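Local coordinates for DinB-like Protein (Bacillus cereus ATCC 10987, PDB 3DI5) that is of unknown detailed function but binds a nickel ion within the helical fold of a DinB-family metal-binding protein, at residues A[11-16]-A[91-96]; A[22-27]-A[79-84]; A[52-57]-A[63-68]. All blocks are in the same frame, centred on the assembly; numbering follows the deposited sequence.

Interaction 1 of 3, residues A[11-16]-A[91-96]; sequences QSWTYE and AFVEAL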
loop_
_atom_site.group_PDB
_atom_site.type_symbol
_atom_site.label_atom_id
_atom_site.label_comp_id
_atom_site.label_asym_id
_atom_site.label_seq_id
_atom_site.Cartn_x
_atom_site.Cartn_y
_atom_site.Cartn_z
ATOM N N GLN A 11 -4.084 6.359 -13.235
ATOM C CA GLN A 11 -5.172 5.496 -13.724
ATOM C C GLN A 11 -4.988 4.059 -13.215
ATOM O O GLN A 11 -5.952 3.415 -12.798
ATOM C CB GLN A 11 -5.268 5.523 -15.259
ATOM N N SER A 12 -3.753 3.562 -13.252
ATOM C CA SER A 12 -3.423 2.276 -12.640
ATOM C C SER A 12 -3.562 2.353 -11.108
ATOM O O SER A 12 -4.231 1.524 -10.501
ATOM C CB SER A 12 -2.000 1.851 -13.031
ATOM N N TRP A 13 -2.950 3.362 -10.499
ATOM C CA TRP A 13 -2.953 3.520 -9.041
ATOM C C TRP A 13 -4.352 3.685 -8.440
ATOM O O TRP A 13 -4.628 3.176 -7.353
ATOM C CB TRP A 13 -2.075 4.717 -8.637
ATOM C CG TRP A 13 -1.902 4.874 -7.155
ATOM C CD1 TRP A 13 -2.303 5.928 -6.395
ATOM C CD2 TRP A 13 -1.287 3.938 -6.260
ATOM N NE1 TRP A 13 -1.979 5.701 -5.073
ATOM C CE2 TRP A 13 -1.350 4.491 -4.969
ATOM C CE3 TRP A 13 -0.697 2.678 -6.430
ATOM C CZ2 TRP A 13 -0.861 3.831 -3.849
ATOM C CZ3 TRP A 13 -0.207 2.016 -5.313
ATOM C CH2 TRP A 13 -0.284 2.604 -4.037
ATOM N N THR A 14 -5.232 4.396 -9.139
ATOM C CA THR A 14 -6.606 4.617 -8.674
ATOM C C THR A 14 -7.376 3.299 -8.555
ATOM O O THR A 14 -8.071 3.095 -7.576
ATOM C CB THR A 14 -7.362 5.616 -9.597
ATOM O OG1 THR A 14 -6.674 6.872 -9.594
ATOM C CG2 THR A 14 -8.815 5.851 -9.135
ATOM N N TYR A 15 -7.236 2.402 -9.534
ATOM C CA TYR A 15 -7.868 1.074 -9.458
ATOM C C TYR A 15 -7.294 0.262 -8.284
ATOM O O TYR A 15 -8.026 -0.440 -7.590
ATOM C CB TYR A 15 -7.697 0.282 -10.771
ATOM C CG TYR A 15 -8.308 -1.115 -10.722
ATOM C CD1 TYR A 15 -7.598 -2.196 -10.175
ATOM C CD2 TYR A 15 -9.604 -1.358 -11.202
ATOM C CE1 TYR A 15 -8.160 -3.483 -10.106
ATOM C CE2 TYR A 15 -10.174 -2.646 -11.137
ATOM C CZ TYR A 15 -9.444 -3.700 -10.587
ATOM O OH TYR A 15 -9.987 -4.968 -10.516
ATOM N N GLU A 16 -5.983 0.340 -8.082
ATOM C CA GLU A 16 -5.321 -0.404 -7.007
ATOM C C GLU A 16 -5.744 0.094 -5.630
ATOM O O GLU A 16 -6.046 -0.705 -4.743
ATOM C CB GLU A 16 -3.803 -0.314 -7.145
ATOM C CG GLU A 16 -3.237 -0.989 -8.400
ATOM C CD GLU A 16 -3.637 -2.440 -8.530
ATOM O OE1 GLU A 16 -3.631 -3.160 -7.520
ATOM O OE2 GLU A 16 -3.951 -2.888 -9.644
ATOM N N ALA A 91 -2.108 11.766 0.973
ATOM C CA ALA A 91 -0.902 12.579 1.125
ATOM C C ALA A 91 0.100 12.201 0.026
ATOM O O ALA A 91 0.817 13.024 -0.523
ATOM C CB ALA A 91 -0.300 12.357 2.499
ATOM N N PHE A 92 0.129 10.937 -0.315
ATOM C CA PHE A 92 1.062 10.494 -1.334
ATOM C C PHE A 92 0.726 11.118 -2.692
ATOM O O PHE A 92 1.547 11.812 -3.297
ATOM C CB PHE A 92 1.045 8.974 -1.433
ATOM C CG PHE A 92 1.643 8.454 -2.707
ATOM C CD1 PHE A 92 2.817 8.999 -3.206
ATOM C CD2 PHE A 92 1.010 7.458 -3.431
ATOM C CE1 PHE A 92 3.390 8.501 -4.412
ATOM C CE2 PHE A 92 1.555 6.990 -4.629
ATOM C CZ PHE A 92 2.738 7.527 -5.110
ATOM N N VAL A 93 -0.507 10.874 -3.135
ATOM C CA VAL A 93 -1.004 11.269 -4.450
ATOM C C VAL A 93 -1.008 12.793 -4.583
ATOM O O VAL A 93 -0.811 13.343 -5.673
ATOM C CB VAL A 93 -2.413 10.650 -4.674
ATOM C CG1 VAL A 93 -3.177 11.319 -5.810
ATOM C CG2 VAL A 93 -2.274 9.128 -4.921
ATOM N N GLU A 94 -1.210 13.467 -3.460
ATOM C CA GLU A 94 -1.123 14.922 -3.417
ATOM C C GLU A 94 0.307 15.399 -3.651
ATOM O O GLU A 94 0.520 16.416 -4.308
ATOM C CB GLU A 94 -1.653 15.445 -2.094
ATOM C CG GLU A 94 -3.169 15.621 -2.081
ATOM C CD GLU A 94 -3.678 16.129 -0.738
ATOM O OE1 GLU A 94 -2.951 15.934 0.271
ATOM O OE2 GLU A 94 -4.794 16.709 -0.684
ATOM N N ALA A 95 1.282 14.649 -3.142
ATOM C CA ALA A 95 2.684 15.051 -3.265
ATOM C C ALA A 95 3.181 14.781 -4.681
ATOM O O ALA A 95 3.899 15.589 -5.261
ATOM C CB ALA A 95 3.550 14.348 -2.229
ATOM N N LEU A 96 2.760 13.655 -5.240
ATOM C CA LEU A 96 3.104 13.290 -6.607
ATOM C C LEU A 96 2.588 14.356 -7.575
ATOM O O LEU A 96 3.315 14.786 -8.461
ATOM C CB LEU A 96 2.512 11.916 -6.959
ATOM C CG LEU A 96 3.167 11.142 -8.108
ATOM C CD1 LEU A 96 4.394 10.432 -7.603
ATOM C CD2 LEU A 96 2.213 10.131 -8.709
#
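Trp13, on helix 6-26, meets Phe92 and Val93, two consecutive residues of helix 78-99, and all the contact between these two turns passes through its indole. The aromatic part is an offset edge-to-face pair. The CD2-CE2 edge of Phe92 is directed at one face of the indole, with the two ring planes at 86°, and CE2 stands 3.6 Å above the indole plane, displaced toward the rim. The centroid of the five-membered ring is 5.4 Å from that of the Phe92 ring. With CG anti to the backbone N (chi1 -174°), the tryptophan sends its long ring system across the gap between segments 11-16 and 91-96, whose nearest CA atoms, those of Trp13 and Val93, are 9.2 Å apart; the length of the indole suits this spacing.

The aliphatic part lies at the rim of the indole. Val93 CG2 packs near the ring plane at the NE1-CD1 edge, 3.4 Å from Trp13 NE1; the valine methyl meets the edge, whereas the phenylalanine takes a face.

The polar part is a hydrogen bond from Trp13 NE1 to Asn89 OD1, one turn before Val93 on the same helix. Elsewhere round the indole, Phe9 and the side chains of Leu125 and Ile126 on helix 118-142 also pack. The chemistry suits a bundle interior: tryptophan supplies a broad apolar surface, while its one polar atom, buried among hydrocarbon, is satisfied by an asparagine that probably also limits how the ring can turn.

Interaction 2 of 3, residues A[22-27]-A[79-84]; sequences KMLDVL and KTIADG
Leu24 and Ile81 have similar first torsions (chi1 -75° and -60°); in Ile81 this leaves the CG2 branch anti to the backbone N, and that branch meets Leu24. Leu24 CD2 touches Ile81 CG2 at 3.9 Å, the two side chains crossing at about a right angle. Beside them the small side chain of Ala82 lets the backbones draw close, the CA atoms of Leu24 and Ala82 being 5.0 Å apart. Ala82 CB rests 3.9 Å from Leu24 CB and 3.6 Å from Leu24 O; the methyl of alanine suits this close approach of the two backbones.

At the exposed margin Asp25 OD1 lies over the same methyl, but its polar partner is Gln21 NE2, which also bonds to Ala82 O and so ties the helices together. Lys79 NZ, one turn before Asp83, forms a salt bridge with Asp83 OD2 at 2.9 Å, approaching on the syn side of the carboxylate.

The two helical segments run antiparallel, their axes 8.7 Å apart at an angle of 164°. Ala47 of helix 43-58 packs against both Leu24 and Ile81, while Met23, a selenomethionine, turns toward helix 118-142, placing this pair within a bundle of four helices.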
loop_
_atom_site.group_PDB
_atom_site.type_symbol
_atom_site.label_atom_id
_atom_site.label_comp_id
_atom_site.label_asym_id
_atom_site.label_seq_id
_atom_site.Cartn_x
_atom_site.Cartn_y
_atom_site.Cartn_z
ATOM N N LYS A 22 -11.444 -0.796 -0.304
ATOM C CA LYS A 22 -12.697 -1.552 -0.152
ATOM C C LYS A 22 -12.506 -2.760 0.763
ATOM O O LYS A 22 -13.356 -3.058 1.598
ATOM C CB LYS A 22 -13.220 -2.054 -1.502
ATOM C CG LYS A 22 -13.838 -0.999 -2.403
ATOM C CD LYS A 22 -14.499 -1.617 -3.668
ATOM C CE LYS A 22 -13.540 -2.597 -4.382
ATOM N NZ LYS A 22 -14.003 -2.946 -5.749
HETATM N N MSE A 23 -11.390 -3.466 0.577
HETATM C CA MSE A 23 -11.074 -4.596 1.421
HETATM C C MSE A 23 -10.796 -4.174 2.866
HETATM O O MSE A 23 -11.376 -4.727 3.803
HETATM C CB MSE A 23 -9.934 -5.389 0.814
HETATM C CG MSE A 23 -10.399 -6.101 -0.429
HETATM SE SE MSE A 23 -8.981 -7.165 -0.962
HETATM C CE MSE A 23 -9.459 -7.452 -2.826
ATOM N N LEU A 24 -9.979 -3.152 3.037
ATOM C CA LEU A 24 -9.687 -2.596 4.360
ATOM C C LEU A 24 -10.934 -2.153 5.060
ATOM O O LEU A 24 -11.027 -2.284 6.268
ATOM C CB LEU A 24 -8.688 -1.417 4.269
ATOM C CG LEU A 24 -7.224 -1.822 4.017
ATOM C CD1 LEU A 24 -6.318 -0.612 3.933
ATOM C CD2 LEU A 24 -6.725 -2.746 5.101
ATOM N N ASP A 25 -11.898 -1.630 4.301
ATOM C CA ASP A 25 -13.150 -1.118 4.872
ATOM C C ASP A 25 -14.053 -2.230 5.425
ATOM O O ASP A 25 -14.909 -1.963 6.261
ATOM C CB ASP A 25 -13.925 -0.264 3.839
ATOM C CG ASP A 25 -13.312 1.135 3.626
ATOM O OD1 ASP A 25 -12.441 1.553 4.420
ATOM O OD2 ASP A 25 -13.709 1.831 2.659
ATOM N N VAL A 26 -13.853 -3.465 4.970
ATOM C CA VAL A 26 -14.665 -4.609 5.420
ATOM C C VAL A 26 -14.124 -5.268 6.699
ATOM O O VAL A 26 -14.825 -6.038 7.356
ATOM C CB VAL A 26 -14.722 -5.683 4.312
ATOM C CG1 VAL A 26 -15.447 -6.923 4.788
ATOM C CG2 VAL A 26 -15.391 -5.113 3.069
ATOM N N LEU A 27 -12.873 -4.970 7.042
ATOM C CA LEU A 27 -12.189 -5.668 8.136
ATOM C C LEU A 27 -12.836 -5.255 9.449
ATOM O O LEU A 27 -13.297 -4.118 9.604
ATOM C CB LEU A 27 -10.664 -5.381 8.125
ATOM C CG LEU A 27 -9.712 -6.341 7.376
ATOM C CD1 LEU A 27 -10.213 -6.857 6.044
ATOM C CD2 LEU A 27 -8.334 -5.690 7.187
ATOM N N LYS A 79 -10.549 0.345 12.148
ATOM C CA LYS A 79 -10.839 1.696 11.669
ATOM C C LYS A 79 -9.564 2.514 11.562
ATOM O O LYS A 79 -9.417 3.297 10.633
ATOM C CB LYS A 79 -11.849 2.424 12.554
ATOM C CG LYS A 79 -12.651 3.447 11.765
ATOM C CD LYS A 79 -13.689 4.185 12.624
ATOM C CE LYS A 79 -13.322 5.647 12.803
ATOM N NZ LYS A 79 -13.455 6.388 11.525
ATOM N N THR A 80 -8.644 2.333 12.505
ATOM C CA THR A 80 -7.329 2.970 12.400
ATOM C C THR A 80 -6.578 2.551 11.151
ATOM O O THR A 80 -5.944 3.380 10.507
ATOM C CB THR A 80 -6.454 2.707 13.632
ATOM O OG1 THR A 80 -7.144 3.164 14.792
ATOM C CG2 THR A 80 -5.140 3.475 13.533
ATOM N N ILE A 81 -6.643 1.271 10.808
ATOM C CA ILE A 81 -5.920 0.744 9.654
ATOM C C ILE A 81 -6.489 1.258 8.326
ATOM O O ILE A 81 -5.761 1.799 7.490
ATOM C CB ILE A 81 -5.885 -0.809 9.681
ATOM C CG1 ILE A 81 -5.173 -1.299 10.970
ATOM C CG2 ILE A 81 -5.218 -1.380 8.398
ATOM C CD1 ILE A 81 -5.056 -2.806 11.119
ATOM N N ALA A 82 -7.787 1.086 8.130
ATOM C CA ALA A 82 -8.460 1.540 6.920
ATOM C C ALA A 82 -8.334 3.067 6.733
ATOM O O ALA A 82 -8.122 3.555 5.609
ATOM C CB ALA A 82 -9.936 1.103 6.960
ATOM N N ASP A 83 -8.456 3.816 7.831
ATOM C CA ASP A 83 -8.338 5.270 7.780
ATOM C C ASP A 83 -6.909 5.716 7.517
ATOM O O ASP A 83 -6.673 6.591 6.695
ATOM C CB ASP A 83 -8.863 5.914 9.059
ATOM C CG ASP A 83 -10.385 5.854 9.154
ATOM O OD1 ASP A 83 -11.016 5.082 8.381
ATOM O OD2 ASP A 83 -10.955 6.556 10.009
ATOM N N GLY A 84 -5.960 5.096 8.214
ATOM C CA GLY A 84 -4.536 5.210 7.884
ATOM C C GLY A 84 -4.214 5.051 6.410
ATOM O O GLY A 84 -3.521 5.886 5.847
#

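Interaction 3 of 3, residues A[52-57]-A[63-68]; sequences TAIPVI and LKFEGE
Pro55 is the centre of this contact, its ring packed against the extended chain that returns along helix 43-58. Pro55 CG lies 3.3 Å from Glu68 O and 3.8 Å from Gly67 O, placing the proline ring against two successive carbonyls. Thr52, one turn earlier, adds to the same patch: its CA is 3.6 Å from Glu68 O. At the other end Phe65 brings the far end of its ring to the helix, with CZ 3.9 Å from Ile54 CG2 and 4.0 Å from Pro55 CA. The phenylalanine and isoleucine side chains cross at about a right angle.

Next come the features that set these groups in place. Phe65 has CG between its backbone N and carbonyl carbon (chi1 57°), which swings the ring toward the helix from a bond that starts off to one side. Gly67, with no side chain, lets the chain pass close to the Pro55 ring. Thr52 OG1 is bonded to the carbonyls of Trp48 and His49, the latter a nickel ligand, and Glu68 OE2 accepts from Lys70 N.

Farther out, Ile54 is packed by Leu125, Tyr85 and Val88. Proline suits this buried side of the helix because, lacking an N-H, it leaves the preceding turn unbonded at a kink and offers hydrocarbon instead. The contact is therefore held mainly by van der Waals packing of side chains and carbonyl oxygens, while the hydroxyl and carboxylate of Thr52 and Glu68 are engaged locally.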
loop_
_atom_site.group_PDB
_atom_site.type_symbol
_atom_site.label_atom_id
_atom_site.label_comp_id
_atom_site.label_asym_id
_atom_site.label_seq_id
_atom_site.Cartn_x
_atom_site.Cartn_y
_atom_site.Cartn_z
ATOM N N THR A 52 1.909 0.960 5.708
ATOM C CA THR A 52 3.223 1.508 5.993
ATOM C C THR A 52 4.157 1.406 4.811
ATOM O O THR A 52 5.090 2.222 4.697
ATOM C CB THR A 52 3.909 0.836 7.221
ATOM O OG1 THR A 52 4.126 -0.564 6.965
ATOM C CG2 THR A 52 3.079 0.969 8.424
ATOM N N ALA A 53 3.908 0.426 3.930
ATOM C CA ALA A 53 4.697 0.229 2.727
ATOM C C ALA A 53 4.713 1.425 1.781
ATOM O O ALA A 53 5.666 1.563 1.010
ATOM C CB ALA A 53 4.255 -1.062 1.973
ATOM N N ILE A 54 3.727 2.345 1.885
ATOM C CA ILE A 54 3.659 3.466 0.935
ATOM C C ILE A 54 4.846 4.431 1.165
ATOM O O ILE A 54 5.655 4.631 0.244
ATOM C CB ILE A 54 2.260 4.178 0.916
ATOM C CG1 ILE A 54 1.224 3.273 0.242
ATOM C CG2 ILE A 54 2.308 5.476 0.150
ATOM C CD1 ILE A 54 -0.242 3.625 0.573
ATOM N N PRO A 55 4.960 5.029 2.374
ATOM C CA PRO A 55 6.174 5.797 2.668
ATOM C C PRO A 55 7.507 5.029 2.643
ATOM O O PRO A 55 8.523 5.655 2.377
ATOM C CB PRO A 55 5.899 6.409 4.050
ATOM C CG PRO A 55 4.759 5.621 4.626
ATOM C CD PRO A 55 3.976 5.091 3.472
ATOM N N VAL A 56 7.525 3.707 2.852
ATOM C CA VAL A 56 8.794 2.977 2.910
ATOM C C VAL A 56 9.357 2.757 1.501
ATOM O O VAL A 56 10.548 2.984 1.230
ATOM C CB VAL A 56 8.644 1.642 3.677
ATOM C CG1 VAL A 56 9.917 0.770 3.537
ATOM C CG2 VAL A 56 8.304 1.928 5.157
ATOM N N ILE A 57 8.497 2.323 0.592
ATOM C CA ILE A 57 8.922 2.116 -0.778
ATOM C C ILE A 57 9.250 3.482 -1.440
ATOM O O ILE A 57 10.207 3.595 -2.184
ATOM C CB ILE A 57 7.877 1.274 -1.564
ATOM C CG1 ILE A 57 7.950 -0.198 -1.126
ATOM C CG2 ILE A 57 8.044 1.462 -3.059
ATOM C CD1 ILE A 57 6.877 -1.104 -1.779
ATOM N N LEU A 63 10.430 12.065 -2.618
ATOM C CA LEU A 63 9.073 12.615 -2.548
ATOM C C LEU A 63 8.573 12.516 -1.107
ATOM O O LEU A 63 8.356 11.429 -0.597
ATOM C CB LEU A 63 8.169 11.820 -3.489
ATOM C CG LEU A 63 6.751 12.277 -3.796
ATOM C CD1 LEU A 63 6.732 13.625 -4.502
ATOM C CD2 LEU A 63 6.100 11.188 -4.661
ATOM N N LYS A 64 8.390 13.650 -0.445
ATOM C CA LYS A 64 8.167 13.658 0.994
ATOM C C LYS A 64 6.686 13.904 1.339
ATOM O O LYS A 64 6.046 14.802 0.778
ATOM C CB LYS A 64 9.087 14.705 1.647
ATOM C CG LYS A 64 10.597 14.439 1.387
ATOM N N PHE A 65 6.145 13.086 2.243
ATOM C CA PHE A 65 4.762 13.245 2.688
ATOM C C PHE A 65 4.514 12.489 3.991
ATOM O O PHE A 65 5.227 11.549 4.318
ATOM C CB PHE A 65 3.798 12.755 1.607
ATOM C CG PHE A 65 4.020 11.322 1.200
ATOM C CD1 PHE A 65 3.366 10.285 1.857
ATOM C CD2 PHE A 65 4.900 11.015 0.186
ATOM C CE1 PHE A 65 3.579 8.970 1.489
ATOM C CE2 PHE A 65 5.104 9.716 -0.187
ATOM C CZ PHE A 65 4.444 8.687 0.479
ATOM N N GLU A 66 3.487 12.901 4.718
ATOM C CA GLU A 66 3.197 12.345 6.041
ATOM C C GLU A 66 2.698 10.888 5.942
ATOM O O GLU A 66 1.908 10.557 5.055
ATOM C CB GLU A 66 2.171 13.227 6.750
ATOM C CG GLU A 66 2.012 12.988 8.254
ATOM N N GLY A 67 3.186 10.032 6.844
ATOM C CA GLY A 67 2.761 8.633 6.909
ATOM C C GLY A 67 3.629 7.780 7.814
ATOM O O GLY A 67 4.856 7.801 7.701
ATOM N N GLU A 68 2.993 7.014 8.698
ATOM C CA GLU A 68 3.689 6.033 9.544
ATOM C C GLU A 68 4.466 5.049 8.677
ATOM O O GLU A 68 3.938 4.609 7.683
ATOM C CB GLU A 68 2.676 5.246 10.384
ATOM C CG GLU A 68 3.286 4.223 11.327
ATOM C CD GLU A 68 4.329 4.839 12.236
ATOM O OE1 GLU A 68 3.921 5.640 13.113
ATOM O OE2 GLU A 68 5.540 4.534 12.059
#

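Interactions 1 and 2 join the same two helices, 6-26 and 78-99, at places whose centres are about 17 Å apart; the two helices therefore meet at two separate levels. Interaction 3 belongs to helix 43-58 and the chain leading on to helix 78-99. It touches interaction 1 through Leu63, whose CD2 is 3.5 Å from Leu96 CD1, but its nearest atoms remain about 7 Å from those of interaction 2. The nickel ion, bound by His49, His128 and His132, lies about 8 Å from the Thr52 side chain of interaction 3 and about 13 Å from that of Trp13 in interaction 1. In interaction 2 the Ile81 side chain is about 9 Å from that of His49.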